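Local coordinates for alternansucrase (PDB 6HVG), which belongs to glycoside hydrolase family 70, as a large multidomain protein combining a TIM-barrel domain with several choline-binding and putative cell-wall-binding repeats, at residues A[163-168]-A[172-177]; A[191-196]-A[200-205]; A[149-154]-A[180-185]. All coordinates share one frame; numbering follows the deposited sequence.

The three contacts lie close together, far from the centre of the chain, those of interactions 1 and 2 within one choline-binding repeat. Interaction 1 zips a beta hairpin with backbone hydrogen bonds and mixed side-chain packing. Interaction 2, which follows it along the chain, closes a short turn and buries an aromatic-amide contact; the two meet where Phe-195 packs on Leu-164, Gln-172 and Tyr-173. Interaction 3 spans the hairpin of interaction 1, joining the strand before it to the loop after it. It is the smallest and most surface-lying: two of its four touching residues are exposed, against none in interaction 1 and one in interaction 2, and it has one weak hydrogen bond where they have several. Gln-180 packs on Phe-174, tying interaction 3 to interaction 1.

Interaction 1. Residues A[163-168]-A[172-177]; sequences GLQNID and QYFDDN
Gly-163 to Ile-167 and Gln-172 to Phe-174 run antiparallel with their axes 4.6 Å apart and 146° between their directions, and Gln-165 faces Gln-172 as a hydrogen-bonded pair. In that pair Gln-165 N donates to Gln-172 O over 2.8 Å, nearly straight at 167°, and Gln-172 N returns a bond to Gln-165 O. Towards the open end, Gly-163 N binds Phe-174 O at 2.8 Å, while the bond from Phe-174 N to Gly-163 O is longer, at 3.2 Å. Glycine suits position 163 because its phi is positive. Its CA lies over one face of the Tyr-173 ring. The ring reaches there because CG of Tyr-173 stands anti to the backbone N (chi1 -174°), and its CD2 comes within 4.1 Å of Leu-164 CB. Together the strands form a beta hairpin in a choline-binding repeat; such hairpins, repeated with connecting loops, generally build beta-solenoids. Leu-164 and Tyr-173 share the side of the hairpin that also packs on Val-188 of the next hairpin, an apolar branch and an aromatic ring being apt for such a seam. The other side holds Gln-172 and Phe-174, with Ile-167 reaching in from the far end of its strand. Ile-167 CD1 approaches Phe-174 CE1 at 4.0 Å, the two side chains crossing at about a right angle, and the same methyl lies 3.7 Å from Gln-172 OE1. A long amide suits Gln-172: its extended chain carries OE1 past the apolar groups to a hydrogen bond with Tyr-144 OH. Gly-163 O meets the Phe-174 ring at its edge, 3.6 Å from CD1.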
ATOM      1  N   GLY A 163     -14.501  42.592   2.951  1.00 83.29           N
ATOM      2  CA  GLY A 163     -14.346  42.411   4.394  1.00 82.69           C
ATOM      3  C   GLY A 163     -13.677  41.106   4.791  1.00 81.04           C
ATOM      4  O   GLY A 163     -13.273  40.310   3.946  1.00 78.07           O
ATOM      5  N   LEU A 164     -13.560  40.898   6.098  1.00 82.38           N
ATOM      6  CA  LEU A 164     -12.990  39.675   6.649  1.00 81.41           C
ATOM      7  C   LEU A 164     -13.921  38.498   6.365  1.00 81.19           C
ATOM      8  O   LEU A 164     -15.119  38.598   6.616  1.00 83.54           O
ATOM      9  CB  LEU A 164     -12.803  39.843   8.160  1.00 82.83           C
ATOM     10  CG  LEU A 164     -12.158  38.655   8.884  1.00 85.51           C
ATOM     11  CD1 LEU A 164     -10.634  38.626   8.708  1.00 85.69           C
ATOM     12  CD2 LEU A 164     -12.546  38.687  10.357  1.00 86.69           C
ATOM     13  N   GLN A 165     -13.378  37.393   5.842  1.00 80.55           N
ATOM     14  CA  GLN A 165     -14.184  36.209   5.464  1.00 82.62           C
ATOM     15  C   GLN A 165     -13.471  34.887   5.686  1.00 83.23           C
ATOM     16  O   GLN A 165     -12.393  34.681   5.139  1.00 81.63           O
ATOM     17  CB  GLN A 165     -14.525  36.260   3.976  1.00 80.86           C
ATOM     18  CG  GLN A 165     -15.298  37.481   3.540  1.00 83.22           C
ATOM     19  CD  GLN A 165     -16.784  37.368   3.774  1.00 84.31           C
ATOM     20  OE1 GLN A 165     -17.300  36.278   4.051  1.00 84.97           O
ATOM     21  NE2 GLN A 165     -17.492  38.500   3.656  1.00 83.18           N
ATOM     22  N   ASN A 166     -14.083  33.979   6.441  1.00 87.09           N
ATOM     23  CA  ASN A 166     -13.571  32.616   6.525  1.00 88.65           C
ATOM     24  C   ASN A 166     -14.108  31.807   5.358  1.00 89.12           C
ATOM     25  O   ASN A 166     -15.254  31.392   5.375  1.00 96.66           O
ATOM     26  CB  ASN A 166     -13.946  31.934   7.844  1.00 89.68           C
ATOM     27  CG  ASN A 166     -13.311  30.555   7.984  1.00 91.76           C
ATOM     28  OD1 ASN A 166     -12.748  30.025   7.032  1.00 89.93           O
ATOM     29  ND2 ASN A 166     -13.387  29.970   9.172  1.00 94.26           N
ATOM     30  N   ILE A 167     -13.278  31.592   4.344  1.00 86.78           N
ATOM     31  CA  ILE A 167     -13.670  30.805   3.183  1.00 88.31           C
ATOM     32  C   ILE A 167     -12.989  29.434   3.229  1.00 94.00           C
ATOM     33  O   ILE A 167     -11.759  29.348   3.168  1.00102.51           O
ATOM     34  CB  ILE A 167     -13.295  31.522   1.878  1.00 84.70           C
ATOM     35  CG1 ILE A 167     -14.038  32.852   1.770  1.00 86.53           C
ATOM     36  CG2 ILE A 167     -13.633  30.655   0.676  1.00 83.51           C
ATOM     37  CD1 ILE A 167     -13.364  33.843   0.836  1.00 86.37           C
ATOM     38  N   ASP A 168     -13.790  28.373   3.346  1.00 93.83           N
ATOM     39  CA  ASP A 168     -13.282  26.992   3.391  1.00 94.49           C
ATOM     40  C   ASP A 168     -12.162  26.793   4.427  1.00 92.60           C
ATOM     41  O   ASP A 168     -11.139  26.160   4.144  1.00 90.65           O
ATOM     42  CB  ASP A 168     -12.821  26.542   1.986  1.00 94.87           C
ATOM     43  CG  ASP A 168     -13.978  26.435   0.985  1.00 96.18           C
ATOM     44  OD1 ASP A 168     -15.082  26.016   1.390  1.00101.35           O
ATOM     45  OD2 ASP A 168     -13.793  26.762  -0.209  1.00 92.06           O
ATOM     46  N   GLN A 172      -9.538  35.227   5.562  1.00 71.57           N
ATOM     47  CA  GLN A 172      -8.999  36.097   4.509  1.00 71.68           C
ATOM     48  C   GLN A 172      -9.659  37.471   4.563  1.00 74.41           C
ATOM     49  O   GLN A 172     -10.683  37.635   5.231  1.00 84.55           O
ATOM     50  CB  GLN A 172      -9.237  35.472   3.131  1.00 71.19           C
ATOM     51  CG  GLN A 172      -8.667  34.065   2.958  1.00 69.32           C
ATOM     52  CD  GLN A 172      -8.767  33.543   1.526  1.00 67.53           C
ATOM     53  OE1 GLN A 172      -9.699  33.889   0.787  1.00 65.93           O
ATOM     54  NE2 GLN A 172      -7.803  32.702   1.129  1.00 64.43           N
ATOM     55  N   TYR A 173      -9.087  38.464   3.879  1.00 72.05           N
ATOM     56  CA  TYR A 173      -9.647  39.827   3.897  1.00 71.92           C
ATOM     57  C   TYR A 173      -9.652  40.434   2.499  1.00 72.61           C
ATOM     58  O   TYR A 173      -8.721  40.223   1.732  1.00 71.25           O
ATOM     59  CB  TYR A 173      -8.884  40.742   4.884  1.00 71.53           C
ATOM     60  CG  TYR A 173      -9.508  42.133   5.069  1.00 72.97           C
ATOM     61  CD1 TYR A 173      -9.213  43.160   4.192  1.00 75.02           C
ATOM     62  CD2 TYR A 173     -10.403  42.415   6.112  1.00 73.15           C
ATOM     63  CE1 TYR A 173      -9.774  44.419   4.331  1.00 76.76           C
ATOM     64  CE2 TYR A 173     -10.973  43.679   6.251  1.00 73.57           C
ATOM     65  CZ  TYR A 173     -10.647  44.676   5.349  1.00 75.39           C
ATOM     66  OH  TYR A 173     -11.170  45.947   5.410  1.00 76.15           O
ATOM     67  N   PHE A 174     -10.725  41.167   2.185  1.00 73.69           N
ATOM     68  CA  PHE A 174     -10.852  41.921   0.944  1.00 76.98           C
ATOM     69  C   PHE A 174     -11.215  43.370   1.243  1.00 80.03           C
ATOM     70  O   PHE A 174     -12.118  43.634   2.025  1.00 83.75           O
ATOM     71  CB  PHE A 174     -11.927  41.293   0.053  1.00 79.37           C
ATOM     72  CG  PHE A 174     -11.728  39.823  -0.176  1.00 78.32           C
ATOM     73  CD1 PHE A 174     -12.072  38.905   0.810  1.00 77.44           C
ATOM     74  CD2 PHE A 174     -11.175  39.357  -1.358  1.00 78.53           C
ATOM     75  CE1 PHE A 174     -11.861  37.547   0.624  1.00 78.77           C
ATOM     76  CE2 PHE A 174     -10.978  37.994  -1.554  1.00 80.06           C
ATOM     77  CZ  PHE A 174     -11.315  37.084  -0.562  1.00 78.35           C
ATOM     78  N   ASP A 175     -10.503  44.306   0.626  1.00 84.32           N
ATOM     79  CA  ASP A 175     -10.754  45.750   0.812  1.00 88.30           C
ATOM     80  C   ASP A 175     -12.090  46.121   0.172  1.00 89.67           C
ATOM     81  O   ASP A 175     -12.824  45.224  -0.249  1.00 90.89           O
ATOM     82  CB  ASP A 175      -9.616  46.577   0.186  1.00 91.26           C
ATOM     83  CG  ASP A 175      -8.339  46.572   1.013  1.00 90.92           C
ATOM     84  OD1 ASP A 175      -8.425  46.656   2.257  1.00 92.09           O
ATOM     85  OD2 ASP A 175      -7.241  46.530   0.408  1.00 90.75           O
ATOM     86  N   ASP A 176     -12.410  47.420   0.103  1.00 94.43           N
ATOM     87  CA  ASP A 176     -13.704  47.889  -0.470  1.00 97.24           C
ATOM     88  C   ASP A 176     -13.925  47.579  -1.977  1.00 98.30           C
ATOM     89  O   ASP A 176     -15.064  47.340  -2.405  1.00 94.52           O
ATOM     90  CB  ASP A 176     -13.917  49.389  -0.212  1.00 96.35           C
ATOM     91  CG  ASP A 176     -14.078  49.732   1.284  1.00 98.26           C
ATOM     92  OD1 ASP A 176     -13.877  50.911   1.645  1.00 96.31           O
ATOM     93  OD2 ASP A 176     -14.406  48.850   2.107  1.00 97.98           O
ATOM     94  N   ASN A 177     -12.854  47.570  -2.771  1.00 99.86           N
ATOM     95  CA  ASN A 177     -12.947  47.160  -4.193  1.00 95.68           C
ATOM     96  C   ASN A 177     -13.117  45.645  -4.415  1.00 91.66           C
ATOM     97  O   ASN A 177     -13.405  45.229  -5.537  1.00 91.38           O
ATOM     98  CB  ASN A 177     -11.757  47.692  -5.018  1.00 95.77           C
ATOM     99  CG  ASN A 177     -10.399  47.417  -4.368  1.00 97.76           C
ATOM    100  OD1 ASN A 177     -10.237  46.496  -3.557  1.00 92.54           O
ATOM    101  ND2 ASN A 177      -9.413  48.225  -4.727  1.00 99.70           N
TER

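Interaction 2. Residues A[191-196]-A[200-205]; sequences KHIYFD and GKASSN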
ATOM      1  N   LYS A 191      -9.645  43.874  16.246  1.00 84.53           N
ATOM      2  CA  LYS A 191      -8.527  43.002  15.924  1.00 83.41           C
ATOM      3  C   LYS A 191      -7.581  43.589  14.872  1.00 78.14           C
ATOM      4  O   LYS A 191      -8.003  44.176  13.895  1.00 75.55           O
ATOM      5  CB  LYS A 191      -9.058  41.638  15.462  1.00 86.46           C
ATOM      6  CG  LYS A 191     -10.016  40.965  16.450  1.00 90.09           C
ATOM      7  CD  LYS A 191      -9.443  40.919  17.867  1.00 95.59           C
ATOM      8  CE  LYS A 191     -10.022  39.778  18.700  1.00 96.73           C
ATOM      9  NZ  LYS A 191     -11.491  39.611  18.580  1.00 99.81           N
ATOM     10  N   HIS A 192      -6.288  43.413  15.111  1.00 74.39           N
ATOM     11  CA  HIS A 192      -5.226  43.796  14.197  1.00 70.67           C
ATOM     12  C   HIS A 192      -4.700  42.499  13.592  1.00 67.38           C
ATOM     13  O   HIS A 192      -3.881  41.817  14.188  1.00 65.01           O
ATOM     14  CB  HIS A 192      -4.133  44.526  14.987  1.00 69.54           C
ATOM     15  CG  HIS A 192      -3.260  45.412  14.159  1.00 69.88           C
ATOM     16  ND1 HIS A 192      -3.756  46.477  13.433  1.00 71.00           N
ATOM     17  CD2 HIS A 192      -1.915  45.434  13.992  1.00 69.17           C
ATOM     18  CE1 HIS A 192      -2.760  47.094  12.826  1.00 71.37           C
ATOM     19  NE2 HIS A 192      -1.633  46.481  13.146  1.00 70.48           N
ATOM     20  N   ILE A 193      -5.192  42.148  12.412  1.00 67.93           N
ATOM     21  CA  ILE A 193      -4.884  40.838  11.822  1.00 68.12           C
ATOM     22  C   ILE A 193      -3.961  40.952  10.610  1.00 68.13           C
ATOM     23  O   ILE A 193      -4.278  41.644   9.649  1.00 66.34           O
ATOM     24  CB  ILE A 193      -6.166  40.094  11.396  1.00 67.70           C
ATOM     25  CG1 ILE A 193      -7.317  40.380  12.382  1.00 68.73           C
ATOM     26  CG2 ILE A 193      -5.880  38.605  11.277  1.00 65.34           C
ATOM     27  CD1 ILE A 193      -8.648  39.819  11.944  1.00 68.21           C
ATOM     28  N   TYR A 194      -2.819  40.274  10.678  1.00 70.97           N
ATOM     29  CA  TYR A 194      -1.914  40.137   9.531  1.00 73.84           C
ATOM     30  C   TYR A 194      -2.384  38.995   8.674  1.00 74.37           C
ATOM     31  O   TYR A 194      -2.907  38.004   9.185  1.00 76.68           O
ATOM     32  CB  TYR A 194      -0.467  39.852   9.978  1.00 74.31           C
ATOM     33  CG  TYR A 194       0.545  39.685   8.852  1.00 73.24           C
ATOM     34  CD1 TYR A 194       1.132  38.445   8.598  1.00 70.09           C
ATOM     35  CD2 TYR A 194       0.912  40.773   8.036  1.00 75.75           C
ATOM     36  CE1 TYR A 194       2.063  38.284   7.576  1.00 70.33           C
ATOM     37  CE2 TYR A 194       1.839  40.619   7.007  1.00 75.17           C
ATOM     38  CZ  TYR A 194       2.411  39.369   6.778  1.00 71.82           C
ATOM     39  OH  TYR A 194       3.334  39.196   5.768  1.00 67.81           O
ATOM     40  N   PHE A 195      -2.178  39.140   7.371  1.00 74.99           N
ATOM     41  CA  PHE A 195      -2.491  38.097   6.414  1.00 75.22           C
ATOM     42  C   PHE A 195      -1.200  37.729   5.639  1.00 74.64           C
ATOM     43  O   PHE A 195      -0.378  38.606   5.339  1.00 78.63           O
ATOM     44  CB  PHE A 195      -3.622  38.584   5.516  1.00 75.21           C
ATOM     45  CG  PHE A 195      -4.900  38.939   6.260  1.00 76.08           C
ATOM     46  CD1 PHE A 195      -5.976  38.059   6.297  1.00 75.63           C
ATOM     47  CD2 PHE A 195      -5.045  40.171   6.886  1.00 78.21           C
ATOM     48  CE1 PHE A 195      -7.153  38.396   6.954  1.00 75.15           C
ATOM     49  CE2 PHE A 195      -6.220  40.508   7.551  1.00 76.25           C
ATOM     50  CZ  PHE A 195      -7.269  39.617   7.593  1.00 74.75           C
ATOM     51  N   ASP A 196      -1.008  36.442   5.362  1.00 70.84           N
ATOM     52  CA  ASP A 196       0.230  35.935   4.730  1.00 71.87           C
ATOM     53  C   ASP A 196       0.446  36.529   3.333  1.00 72.13           C
ATOM     54  O   ASP A 196      -0.510  36.939   2.675  1.00 69.59           O
ATOM     55  CB  ASP A 196       0.185  34.401   4.633  1.00 71.17           C
ATOM     56  CG  ASP A 196       1.535  33.781   4.287  1.00 72.21           C
ATOM     57  OD1 ASP A 196       2.384  33.649   5.202  1.00 71.91           O
ATOM     58  OD2 ASP A 196       1.737  33.406   3.106  1.00 73.34           O
ATOM     59  N   GLY A 200      -2.527  34.743   1.684  1.00 84.29           N
ATOM     60  CA  GLY A 200      -3.463  35.741   2.211  1.00 84.38           C
ATOM     61  C   GLY A 200      -4.239  35.262   3.419  1.00 82.07           C
ATOM     62  O   GLY A 200      -5.309  35.789   3.719  1.00 82.72           O
ATOM     63  N   LYS A 201      -3.682  34.262   4.101  1.00 79.10           N
ATOM     64  CA  LYS A 201      -4.304  33.597   5.238  1.00 79.07           C
ATOM     65  C   LYS A 201      -3.881  34.272   6.545  1.00 79.47           C
ATOM     66  O   LYS A 201      -2.701  34.593   6.729  1.00 86.59           O
ATOM     67  CB  LYS A 201      -3.854  32.137   5.266  1.00 75.73           C
ATOM     68  CG  LYS A 201      -4.509  31.295   6.334  1.00 75.32           C
ATOM     69  CD  LYS A 201      -3.806  29.963   6.502  1.00 77.79           C
ATOM     70  CE  LYS A 201      -3.693  29.615   7.982  1.00 81.65           C
ATOM     71  NZ  LYS A 201      -3.213  28.229   8.262  1.00 79.09           N
ATOM     72  N   ALA A 202      -4.826  34.454   7.459  1.00 75.73           N
ATOM     73  CA  ALA A 202      -4.529  35.112   8.727  1.00 75.21           C
ATOM     74  C   ALA A 202      -3.475  34.336   9.556  1.00 73.20           C
ATOM     75  O   ALA A 202      -3.650  33.146   9.883  1.00 70.49           O
ATOM     76  CB  ALA A 202      -5.813  35.341   9.521  1.00 74.08           C
ATOM     77  N   SER A 203      -2.365  35.012   9.853  1.00 73.64           N
ATOM     78  CA  SER A 203      -1.307  34.446  10.705  1.00 77.13           C
ATOM     79  C   SER A 203      -0.581  35.476  11.606  1.00 71.54           C
ATOM     80  O   SER A 203      -0.629  36.668  11.386  1.00 73.12           O
ATOM     81  CB  SER A 203      -0.294  33.635   9.866  1.00 80.68           C
ATOM     82  OG  SER A 203       0.249  34.388   8.799  1.00 83.24           O
ATOM     83  N   SER A 204       0.077  34.969  12.635  1.00 70.28           N
ATOM     84  CA  SER A 204       0.810  35.781  13.595  1.00 69.82           C
ATOM     85  C   SER A 204       1.895  36.630  12.966  1.00 67.62           C
ATOM     86  O   SER A 204       2.622  36.190  12.087  1.00 68.25           O
ATOM     87  CB  SER A 204       1.488  34.889  14.640  1.00 68.51           C
ATOM     88  OG  SER A 204       0.523  34.218  15.414  1.00 74.48           O
ATOM     89  N   ASN A 205       2.030  37.842  13.470  1.00 66.09           N
ATOM     90  CA  ASN A 205       3.125  38.695  13.083  1.00 64.85           C
ATOM     91  C   ASN A 205       3.345  39.785  14.119  1.00 64.32           C
ATOM     92  O   ASN A 205       2.569  39.942  15.069  1.00 65.74           O
ATOM     93  CB  ASN A 205       2.841  39.321  11.702  1.00 65.43           C
ATOM     94  CG  ASN A 205       4.092  39.509  10.869  1.00 64.34           C
ATOM     95  OD1 ASN A 205       5.199  39.246  11.307  1.00 61.26           O
ATOM     96  ND2 ASN A 205       3.909  39.972   9.652  1.00 68.18           N
TER
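Asn-205 lays its amide nitrogen over the face of the Tyr-194 ring, with ND2 3.1 Å above the ring plane and over its centre. The amide is steeply inclined to the ring, the planes lying 61° apart. Tyr-194 holds CG anti to its backbone N (chi1 180°), which swings the ring towards the 200-205 loop, and Ser-203 O comes to the ring's edge. Further along, Phe-195 turns to the other side: Gly-200 O sits at the edge of its ring, 3.5 Å from CD1, and CE1 packs on Ala-202 CB. Ile-193 adds CG2 against the same methyl at 3.7 Å; alanine is small enough to be shared by both. Here the choline-binding repeat turns back after strand 191-194 and leads on to strand 205-209. The backbones close the turn, Ser-203 N bonding to Tyr-194 O and Asp-196 N to Lys-201 O at 2.9 Å, with a weak bond from Gly-200 N to Asp-196 O. Gly-200 has positive phi, which suits a residue without CB. The amide over the Tyr-194 ring also donates through ND2 to Ser-231 OG, so a buried polar group is held by a hydroxyl and probably by the ring's electron-rich face.

Interaction 3. Residues A[149-154]-A[180-185]; sequences GYFVYI and QVKGSF
Phe-151 and Gln-180 supply the one backbone hydrogen bond of this contact: Gln-180 N donates to Phe-151 O across 2.8 Å, but the N-H is bent to 127° and the bond is weak. It fastens the loop between hairpins 163-174 and 185-194 to the preceding hairpin 144-153, consistent with the packing of successive hairpins in choline-binding-type repeats. Apolar and polar side-chain atoms then pack beside that bond. Gln-180 is fully extended, with CG anti to its backbone N (chi1 179°), and this carries its amide alongside Phe-151, where OE1 lies 3.6 Å from Phe-151 CB. Its CB, meanwhile, rests 3.3 Å from Phe-151 O. A glutamine suits the place, since its methylenes can lie against neighbours, including Phe-174 of the adjoining hairpin, while NE2 reaches a weak bond to Thr-199 O. The charged group comes last: Lys-182, extended beyond CG, brings its NZ to 3.9 Å from Phe-151 CD2, the two side chains running at a slant to each other. Lysine's length lets the same NZ also donate to Val-198 O, so the ammonium has a hydrogen-bond partner in the neighbouring turn. Tyr-150 makes only a peripheral contact, the edge of its ring lying towards Gln-180 O, and it stacks on Tyr-179, the residue just before this loop. With one weak hydrogen bond and no salt bridge between the segments, the contact probably relies chiefly on van der Waals packing of Phe-151 with Gln-180, supplemented by a long approach of the Lys-182 ammonium to the ring.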
ATOM      1  N   GLY A 149      -4.246  41.530 -11.513  1.00 91.26           N
ATOM      2  CA  GLY A 149      -3.235  41.130 -10.559  1.00 89.12           C
ATOM      3  C   GLY A 149      -3.743  40.900  -9.147  1.00 89.32           C
ATOM      4  O   GLY A 149      -2.951  40.708  -8.219  1.00 90.12           O
ATOM      5  N   TYR A 150      -5.058  40.869  -8.967  1.00 87.45           N
ATOM      6  CA  TYR A 150      -5.619  40.688  -7.632  1.00 83.83           C
ATOM      7  C   TYR A 150      -6.668  39.598  -7.589  1.00 81.84           C
ATOM      8  O   TYR A 150      -7.435  39.432  -8.536  1.00 81.59           O
ATOM      9  CB  TYR A 150      -6.224  41.994  -7.158  1.00 82.54           C
ATOM     10  CG  TYR A 150      -5.205  43.065  -6.917  1.00 81.61           C
ATOM     11  CD1 TYR A 150      -4.549  43.163  -5.688  1.00 80.47           C
ATOM     12  CD2 TYR A 150      -4.897  43.986  -7.909  1.00 82.64           C
ATOM     13  CE1 TYR A 150      -3.614  44.153  -5.452  1.00 81.00           C
ATOM     14  CE2 TYR A 150      -3.969  44.995  -7.679  1.00 83.03           C
ATOM     15  CZ  TYR A 150      -3.329  45.065  -6.450  1.00 82.93           C
ATOM     16  OH  TYR A 150      -2.407  46.046  -6.207  1.00 85.04           O
ATOM     17  N   PHE A 151      -6.702  38.874  -6.473  1.00 81.17           N
ATOM     18  CA  PHE A 151      -7.730  37.869  -6.257  1.00 80.94           C
ATOM     19  C   PHE A 151      -9.006  38.447  -5.667  1.00 84.69           C
ATOM     20  O   PHE A 151      -8.989  39.173  -4.673  1.00 87.07           O
ATOM     21  CB  PHE A 151      -7.216  36.748  -5.387  1.00 79.36           C
ATOM     22  CG  PHE A 151      -6.291  35.820  -6.109  1.00 83.35           C
ATOM     23  CD1 PHE A 151      -6.757  34.617  -6.625  1.00 83.71           C
ATOM     24  CD2 PHE A 151      -4.953  36.159  -6.304  1.00 86.96           C
ATOM     25  CE1 PHE A 151      -5.905  33.760  -7.303  1.00 85.60           C
ATOM     26  CE2 PHE A 151      -4.094  35.302  -6.981  1.00 85.83           C
ATOM     27  CZ  PHE A 151      -4.571  34.103  -7.478  1.00 85.06           C
ATOM     28  N   VAL A 152     -10.108  38.136  -6.338  1.00 86.41           N
ATOM     29  CA  VAL A 152     -11.454  38.424  -5.888  1.00 87.51           C
ATOM     30  C   VAL A 152     -12.095  37.063  -5.585  1.00 85.22           C
ATOM     31  O   VAL A 152     -11.648  36.029  -6.106  1.00 83.71           O
ATOM     32  CB  VAL A 152     -12.225  39.180  -6.993  1.00 90.58           C
ATOM     33  CG1 VAL A 152     -13.703  39.298  -6.671  1.00 94.25           C
ATOM     34  CG2 VAL A 152     -11.634  40.570  -7.189  1.00 93.81           C
ATOM     35  N   TYR A 153     -13.110  37.057  -4.719  1.00 86.52           N
ATOM     36  CA  TYR A 153     -13.888  35.850  -4.439  1.00 92.47           C
ATOM     37  C   TYR A 153     -15.352  36.126  -4.686  1.00 95.33           C
ATOM     38  O   TYR A 153     -15.907  37.028  -4.070  1.00 91.35           O
ATOM     39  CB  TYR A 153     -13.716  35.383  -2.990  1.00 94.53           C
ATOM     40  CG  TYR A 153     -14.408  34.064  -2.717  1.00 96.26           C
ATOM     41  CD1 TYR A 153     -13.794  32.854  -3.049  1.00 99.92           C
ATOM     42  CD2 TYR A 153     -15.674  34.022  -2.139  1.00 95.64           C
ATOM     43  CE1 TYR A 153     -14.413  31.640  -2.798  1.00100.83           C
ATOM     44  CE2 TYR A 153     -16.310  32.818  -1.890  1.00101.00           C
ATOM     45  CZ  TYR A 153     -15.681  31.625  -2.213  1.00103.06           C
ATOM     46  OH  TYR A 153     -16.330  30.428  -1.946  1.00101.06           O
ATOM     47  N   ILE A 154     -15.968  35.334  -5.567  1.00106.27           N
ATOM     48  CA  ILE A 154     -17.382  35.486  -5.900  1.00116.00           C
ATOM     49  C   ILE A 154     -18.194  34.335  -5.294  1.00120.30           C
ATOM     50  O   ILE A 154     -17.930  33.156  -5.550  1.00115.08           O
ATOM     51  CB  ILE A 154     -17.607  35.583  -7.425  1.00119.13           C
ATOM     52  CG1 ILE A 154     -16.566  36.527  -8.047  1.00118.64           C
ATOM     53  CG2 ILE A 154     -19.030  36.054  -7.722  1.00123.48           C
ATOM     54  CD1 ILE A 154     -16.838  36.933  -9.478  1.00120.93           C
ATOM     55  N   GLN A 180      -8.208  40.966  -2.635  1.00 76.88           N
ATOM     56  CA  GLN A 180      -7.697  40.257  -1.482  1.00 74.21           C
ATOM     57  C   GLN A 180      -6.343  40.810  -1.082  1.00 74.79           C
ATOM     58  O   GLN A 180      -5.481  41.057  -1.925  1.00 74.91           O
ATOM     59  CB  GLN A 180      -7.574  38.771  -1.770  1.00 70.66           C
ATOM     60  CG  GLN A 180      -7.030  37.963  -0.609  1.00 69.11           C
ATOM     61  CD  GLN A 180      -6.929  36.479  -0.915  1.00 69.53           C
ATOM     62  OE1 GLN A 180      -7.474  35.999  -1.911  1.00 70.51           O
ATOM     63  NE2 GLN A 180      -6.248  35.732  -0.037  1.00 68.41           N
ATOM     64  N   VAL A 181      -6.179  40.984   0.228  1.00 74.42           N
ATOM     65  CA  VAL A 181      -4.992  41.579   0.823  1.00 73.27           C
ATOM     66  C   VAL A 181      -4.020  40.507   1.258  1.00 69.57           C
ATOM     67  O   VAL A 181      -4.407  39.563   1.902  1.00 64.84           O
ATOM     68  CB  VAL A 181      -5.365  42.429   2.047  1.00 74.66           C
ATOM     69  CG1 VAL A 181      -4.138  43.071   2.656  1.00 75.20           C
ATOM     70  CG2 VAL A 181      -6.368  43.505   1.654  1.00 76.44           C
ATOM     71  N   LYS A 182      -2.754  40.682   0.901  1.00 70.41           N
ATOM     72  CA  LYS A 182      -1.696  39.754   1.248  1.00 69.39           C
ATOM     73  C   LYS A 182      -0.470  40.502   1.747  1.00 69.72           C
ATOM     74  O   LYS A 182      -0.083  41.544   1.212  1.00 70.10           O
ATOM     75  CB  LYS A 182      -1.321  38.922   0.044  1.00 70.13           C
ATOM     76  CG  LYS A 182      -2.350  37.884  -0.287  1.00 72.73           C
ATOM     77  CD  LYS A 182      -1.967  37.073  -1.507  1.00 75.68           C
ATOM     78  CE  LYS A 182      -3.146  36.261  -2.037  1.00 76.68           C
ATOM     79  NZ  LYS A 182      -2.729  35.464  -3.220  1.00 75.72           N
ATOM     80  N   GLY A 183       0.129  39.964   2.801  1.00 70.29           N
ATOM     81  CA  GLY A 183       1.334  40.528   3.392  1.00 72.04           C
ATOM     82  C   GLY A 183       1.146  41.909   3.988  1.00 74.17           C
ATOM     83  O   GLY A 183       2.075  42.692   4.046  1.00 76.47           O
ATOM     84  N   SER A 184      -0.057  42.206   4.441  1.00 75.15           N
ATOM     85  CA  SER A 184      -0.342  43.474   5.054  1.00 75.64           C
ATOM     86  C   SER A 184      -1.228  43.207   6.267  1.00 74.96           C
ATOM     87  O   SER A 184      -1.815  42.139   6.372  1.00 77.16           O
ATOM     88  CB  SER A 184      -1.043  44.350   4.039  1.00 77.08           C
ATOM     89  OG  SER A 184      -0.867  45.711   4.355  1.00 84.73           O
ATOM     90  N   PHE A 185      -1.302  44.169   7.180  1.00 73.50           N
ATOM     91  CA  PHE A 185      -2.187  44.108   8.349  1.00 72.19           C
ATOM     92  C   PHE A 185      -3.484  44.855   8.040  1.00 73.64           C
ATOM     93  O   PHE A 185      -3.443  45.932   7.451  1.00 72.81           O
ATOM     94  CB  PHE A 185      -1.529  44.811   9.534  1.00 72.64           C
ATOM     95  CG  PHE A 185      -0.792  43.905  10.480  1.00 70.13           C
ATOM     96  CD1 PHE A 185      -1.464  43.312  11.519  1.00 69.44           C
ATOM     97  CD2 PHE A 185       0.570  43.714  10.385  1.00 69.02           C
ATOM     98  CE1 PHE A 185      -0.814  42.509  12.429  1.00 67.98           C
ATOM     99  CE2 PHE A 185       1.236  42.909  11.293  1.00 69.18           C
ATOM    100  CZ  PHE A 185       0.542  42.300  12.317  1.00 67.64           C
TER